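PDB 4ZXH: Abbfa_003403 from Acinetobacter baumannii, which is a four-domain nonribosomal peptide synthetase that probably adenylates an amino acid, loads it onto phosphopantetheine, condenses it with an upstream acyl group and releases the product. Local coordinates for residues A[520-525]-A[601-606]; A[482-487]-A[616-621]. All coordinates share one frame; numbering follows the deposited sequence.

Contact 1. Residues A[520-525]-A[601-606]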
loop_
_atom_site.group_PDB
_atom_site.type_symbol
_atom_site.label_atom_id
_atom_site.label_comp_id
_atom_site.label_asym_id
_atom_site.label_seq_id
_atom_site.Cartn_x
_atom_site.Cartn_y
_atom_site.Cartn_z
ATOM N N ALA A 520 36.511 -45.381 13.630
ATOM C CA ALA A 520 35.538 -46.448 13.795
ATOM C C ALA A 520 36.049 -47.436 14.835
ATOM O O ALA A 520 35.322 -47.846 15.741
ATOM C CB ALA A 520 35.269 -47.138 12.473
ATOM N N GLU A 521 37.321 -47.793 14.718
ATOM C CA GLU A 521 37.911 -48.771 15.618
ATOM C C GLU A 521 38.070 -48.212 17.030
ATOM O O GLU A 521 37.856 -48.926 18.000
ATOM C CB GLU A 521 39.254 -49.256 15.071
ATOM C CG GLU A 521 39.963 -50.291 15.940
ATOM C CD GLU A 521 39.141 -51.553 16.221
ATOM O OE1 GLU A 521 38.156 -51.832 15.493
ATOM O OE2 GLU A 521 39.496 -52.276 17.180
ATOM N N TYR A 522 38.425 -46.941 17.153
ATOM C CA TYR A 522 38.482 -46.316 18.468
ATOM C C TYR A 522 37.131 -46.436 19.186
ATOM O O TYR A 522 37.070 -46.789 20.373
ATOM C CB TYR A 522 38.883 -44.858 18.330
ATOM C CG TYR A 522 39.281 -44.163 19.620
ATOM C CD1 TYR A 522 40.319 -44.646 20.394
ATOM C CD2 TYR A 522 38.661 -42.978 20.025
ATOM C CE1 TYR A 522 40.715 -44.005 21.552
ATOM C CE2 TYR A 522 39.052 -42.326 21.194
ATOM C CZ TYR A 522 40.083 -42.852 21.948
ATOM O OH TYR A 522 40.495 -42.235 23.108
ATOM N N LEU A 523 36.047 -46.166 18.455
ATOM C CA LEU A 523 34.714 -46.206 19.037
ATOM C C LEU A 523 34.302 -47.647 19.401
ATOM O O LEU A 523 33.797 -47.901 20.495
ATOM C CB LEU A 523 33.702 -45.576 18.075
ATOM C CG LEU A 523 33.812 -44.067 17.819
ATOM C CD1 LEU A 523 32.920 -43.614 16.652
ATOM C CD2 LEU A 523 33.458 -43.292 19.076
ATOM N N ARG A 524 34.517 -48.589 18.492
ATOM C CA ARG A 524 34.188 -49.973 18.768
ATOM C C ARG A 524 34.962 -50.457 19.997
ATOM O O ARG A 524 34.414 -51.123 20.891
ATOM C CB ARG A 524 34.508 -50.855 17.559
ATOM C CG ARG A 524 33.950 -52.282 17.669
ATOM C CD ARG A 524 34.725 -53.236 16.808
ATOM N NE ARG A 524 36.107 -53.298 17.262
ATOM C CZ ARG A 524 36.555 -54.189 18.143
ATOM N NH1 ARG A 524 35.727 -55.103 18.640
ATOM N NH2 ARG A 524 37.826 -54.177 18.517
ATOM N N ALA A 525 36.240 -50.096 20.039
ATOM C CA ALA A 525 37.142 -50.605 21.063
ATOM C C ALA A 525 36.796 -50.039 22.437
ATOM O O ALA A 525 37.269 -50.542 23.451
ATOM C CB ALA A 525 38.584 -50.287 20.705
ATOM N N ILE A 601 39.016 -37.632 20.346
ATOM C CA ILE A 601 39.221 -38.101 18.973
ATOM C C ILE A 601 40.692 -38.077 18.534
ATOM O O ILE A 601 41.085 -38.785 17.605
ATOM C CB ILE A 601 38.391 -37.269 17.973
ATOM C CG1 ILE A 601 38.222 -38.009 16.651
ATOM C CG2 ILE A 601 39.032 -35.929 17.726
ATOM C CD1 ILE A 601 37.397 -37.234 15.650
ATOM N N ASN A 602 41.511 -37.273 19.200
ATOM C CA ASN A 602 42.929 -37.233 18.863
ATOM C C ASN A 602 43.644 -38.503 19.311
ATOM O O ASN A 602 44.728 -38.811 18.819
ATOM C CB ASN A 602 43.596 -36.008 19.491
ATOM C CG ASN A 602 43.057 -34.693 18.939
ATOM O OD1 ASN A 602 42.875 -34.539 17.727
ATOM N ND2 ASN A 602 42.784 -33.740 19.837
ATOM N N GLN A 603 43.032 -39.228 20.246
ATOM C CA GLN A 603 43.610 -40.450 20.804
ATOM C C GLN A 603 43.317 -41.630 19.917
ATOM O O GLN A 603 43.897 -42.701 20.077
ATOM C CB GLN A 603 43.070 -40.727 22.205
ATOM C CG GLN A 603 43.607 -39.792 23.251
ATOM C CD GLN A 603 45.069 -39.497 23.027
ATOM O OE1 GLN A 603 45.425 -38.424 22.533
ATOM N NE2 GLN A 603 45.930 -40.462 23.357
ATOM N N ALA A 604 42.392 -41.434 18.992
ATOM C CA ALA A 604 42.066 -42.465 18.021
ATOM C C ALA A 604 43.286 -42.743 17.170
ATOM O O ALA A 604 43.892 -41.819 16.627
ATOM C CB ALA A 604 40.890 -42.037 17.151
ATOM N N GLY A 605 43.661 -44.009 17.053
ATOM C CA GLY A 605 44.766 -44.355 16.183
ATOM C C GLY A 605 44.489 -43.959 14.738
ATOM O O GLY A 605 43.486 -43.307 14.406
ATOM N N VAL A 606 45.412 -44.324 13.864
ATOM C CA VAL A 606 45.091 -44.391 12.453
ATOM C C VAL A 606 45.284 -45.869 12.116
ATOM O O VAL A 606 46.179 -46.542 12.646
ATOM C CB VAL A 606 45.946 -43.426 11.586
ATOM C CG1 VAL A 606 45.909 -43.822 10.133
ATOM C CG2 VAL A 606 45.445 -41.991 11.742
#
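The phenol ring of Tyr522 lies against the backbone turn at Gln603 and Ala604, which is laid over one of its faces. Ala604 CA sits 3.6 Å from Tyr522 CG, displaced toward the ring's rim, and the methyl CB of Ala604 comes equally near that carbon. Farther out, the carbonyl carbon of Gln603 lies over the same face, while Gln603 CB approaches the phenolic OH. The side chains of Tyr522 and Gln603 run side by side and point the same way, with ring and amide planes 77° apart. No hydrogen bond crosses the contact; it rests on van der Waals packing, and the small Ala604 suits it by letting the backbone come close to the flat ring.

Tyr522 reaches across because its CG stands opposite the backbone nitrogen (chi1 -167°). In the next shell, its side chain also touches Leu599 of strand 598-600, its ring meets that of His526 edge-to-face, and His526 ND1 hydrogen-bonds the carbonyl O of Tyr522. The loop is shaped by the bond from Ala604 N to Ile601 O (3.3 Å) and by Asp600 OD1, which binds Asn602 N. The contact joins the C-terminal part of helix 509-525 to the loop leaving strand 598-600, an outermost strand of a parallel sheet. This helix-on-sheet layer belongs to the large N-terminal part of an ANL-superfamily adenylation domain.

Contact 2. Residues A[482-487]-A[616-621]; sequences DLFAMI and LAFGDI
Phe484 and Phe618 meet through different first torsions. In Phe484 the ring carbon CG stands trans to the backbone nitrogen (chi1 -164°), which sends the ring out from the helix toward residues 616-621; in Phe618 it stands trans to the carbonyl carbon instead (chi1 -71°), which brings that ring back to the helix. The planes are inclined by only 29°, but the rings are slid apart, with centroids 4.7 Å from each other and little overlap. Each therefore offers a face to a different part of its partner. Phe618 CE1 lies over the face of Phe484, 3.4 Å from Phe484 CG, whereas the methylene CB of Phe484 stands over the face of Phe618 in a CH-pi contact, 3.8 Å from the centroid.

Aliphatic groups take the edges. Leu616 CB meets Phe484 CE2 at 3.8 Å near the ring plane, and Leu483 CD2 borders Phe618 more loosely at CE2. Just before the helix, Asp482 is the N-cap: its OD1 accepts from Ala485 N at 3.1 Å, a nearly straight bond that reaches the oxygen from well above the carboxylate plane. This holds the first turn of helix 483-494, and with it the backbone that carries Leu483 and Phe484.

Beyond the pair, Phe618 also meets the rings of Trp552 and His641, and Ala553 packs against Phe484 and Leu616. With no hydrogen bond across it, the buried interface depends on shape, dispersion and exclusion of water, which fits its leucine and phenylalanine side chains.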
loop_
_atom_site.group_PDB
_atom_site.type_symbol
_atom_site.label_atom_id
_atom_site.label_comp_id
_atom_site.label_asym_id
_atom_site.label_seq_id
_atom_site.Cartn_x
_atom_site.Cartn_y
_atom_site.Cartn_z
ATOM N N ASP A 482 23.889 -47.273 -1.699
ATOM C CA ASP A 482 24.846 -47.469 -0.621
ATOM C C ASP A 482 25.847 -46.319 -0.577
ATOM O O ASP A 482 26.836 -46.313 -1.305
ATOM C CB ASP A 482 25.567 -48.802 -0.812
ATOM C CG ASP A 482 26.509 -49.126 0.311
ATOM O OD1 ASP A 482 26.837 -48.203 1.089
ATOM O OD2 ASP A 482 26.924 -50.314 0.417
ATOM N N LEU A 483 25.597 -45.364 0.310
ATOM C CA LEU A 483 26.457 -44.203 0.440
ATOM C C LEU A 483 27.900 -44.578 0.760
ATOM O O LEU A 483 28.825 -44.015 0.179
ATOM C CB LEU A 483 25.909 -43.265 1.507
ATOM C CG LEU A 483 26.755 -42.039 1.831
ATOM C CD1 LEU A 483 27.045 -41.247 0.574
ATOM C CD2 LEU A 483 26.014 -41.172 2.825
ATOM N N PHE A 484 28.090 -45.535 1.664
ATOM C CA PHE A 484 29.433 -45.901 2.123
ATOM C C PHE A 484 30.278 -46.452 0.983
ATOM O O PHE A 484 31.437 -46.082 0.815
ATOM C CB PHE A 484 29.351 -46.937 3.245
ATOM C CG PHE A 484 30.625 -47.085 4.036
ATOM C CD1 PHE A 484 31.474 -46.005 4.222
ATOM C CD2 PHE A 484 30.963 -48.303 4.610
ATOM C CE1 PHE A 484 32.639 -46.135 4.970
ATOM C CE2 PHE A 484 32.120 -48.444 5.360
ATOM C CZ PHE A 484 32.959 -47.357 5.542
ATOM N N ALA A 485 29.682 -47.348 0.209
ATOM C CA ALA A 485 30.367 -47.978 -0.911
ATOM C C ALA A 485 30.836 -46.931 -1.915
ATOM O O ALA A 485 31.936 -47.026 -2.450
ATOM C CB ALA A 485 29.461 -48.992 -1.580
ATOM N N MET A 486 30.000 -45.926 -2.153
ATOM C CA MET A 486 30.338 -44.837 -3.055
ATOM C C MET A 486 31.584 -44.086 -2.594
ATOM O O MET A 486 32.454 -43.756 -3.404
ATOM C CB MET A 486 29.174 -43.859 -3.174
ATOM C CG MET A 486 27.935 -44.409 -3.847
ATOM S SD MET A 486 26.772 -43.070 -4.197
ATOM C CE MET A 486 27.661 -42.209 -5.493
ATOM N N ILE A 487 31.663 -43.816 -1.294
ATOM C CA ILE A 487 32.794 -43.084 -0.739
ATOM C C ILE A 487 34.045 -43.950 -0.690
ATOM O O ILE A 487 35.145 -43.478 -0.983
ATOM C CB ILE A 487 32.477 -42.533 0.661
ATOM C CG1 ILE A 487 31.372 -41.482 0.553
ATOM C CG2 ILE A 487 33.700 -41.885 1.271
ATOM C CD1 ILE A 487 31.104 -40.741 1.825
ATOM N N LEU A 616 33.149 -52.744 9.117
ATOM C CA LEU A 616 32.446 -51.480 8.905
ATOM C C LEU A 616 31.201 -51.596 8.032
ATOM O O LEU A 616 31.239 -52.120 6.912
ATOM C CB LEU A 616 33.390 -50.448 8.296
ATOM C CG LEU A 616 34.812 -50.446 8.863
ATOM C CD1 LEU A 616 35.647 -49.407 8.145
ATOM C CD2 LEU A 616 34.854 -50.220 10.379
ATOM N N ALA A 617 30.103 -51.082 8.572
ATOM C CA ALA A 617 28.807 -51.055 7.910
ATOM C C ALA A 617 27.949 -50.035 8.612
ATOM O O ALA A 617 27.905 -50.020 9.837
ATOM C CB ALA A 617 28.144 -52.411 7.953
ATOM N N PHE A 618 27.257 -49.192 7.859
ATOM C CA PHE A 618 26.365 -48.217 8.475
ATOM C C PHE A 618 25.241 -48.916 9.242
ATOM O O PHE A 618 24.936 -50.077 8.981
ATOM C CB PHE A 618 25.788 -47.267 7.424
ATOM C CG PHE A 618 26.795 -46.293 6.860
ATOM C CD1 PHE A 618 28.141 -46.388 7.180
ATOM C CD2 PHE A 618 26.391 -45.270 6.019
ATOM C CE1 PHE A 618 29.073 -45.486 6.661
ATOM C CE2 PHE A 618 27.318 -44.359 5.498
ATOM C CZ PHE A 618 28.664 -44.471 5.822
ATOM N N GLY A 619 24.662 -48.226 10.222
ATOM C CA GLY A 619 23.487 -48.716 10.932
ATOM C C GLY A 619 22.231 -48.182 10.255
ATOM O O GLY A 619 22.311 -47.642 9.143
ATOM N N ASP A 620 21.078 -48.326 10.907
ATOM C CA ASP A 620 19.821 -47.814 10.348
ATOM C C ASP A 620 19.691 -46.286 10.482
ATOM O O ASP A 620 19.312 -45.604 9.528
ATOM C CB ASP A 620 18.621 -48.482 11.018
ATOM C CG ASP A 620 18.421 -49.926 10.574
ATOM O OD1 ASP A 620 18.804 -50.271 9.430
ATOM O OD2 ASP A 620 17.879 -50.716 11.381
ATOM N N ILE A 621 19.999 -45.764 11.665
ATOM C CA ILE A 621 19.852 -44.343 11.962
ATOM C C ILE A 621 21.167 -43.587 11.734
ATOM O O ILE A 621 22.228 -44.003 12.216
ATOM C CB ILE A 621 19.383 -44.123 13.424
ATOM C CG1 ILE A 621 18.134 -44.946 13.717
ATOM C CG2 ILE A 621 19.080 -42.673 13.687
ATOM C CD1 ILE A 621 16.940 -44.526 12.905
#

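The two contacts lie on the same side of the chain's centre, their own centres about 18 Å apart, and both belong to the adenylation region. Along the chain they are nested: 482-487 and 520-525 come first, then 601-606 and 616-621, so contact 2 closes a long loop that encloses contact 1. Their second segments share the connection between strands 598-600 and 621-627. They touch directly where Ala520 CB packs on Leu616 CD2 at 3.7 Å, and Ala520 also rests on Ala553 of helix 543-553. One connecting loop thus ties helices 483-494 and 509-525 into the same part of the domain, at the surface in contact 1 and in the interior in contact 2.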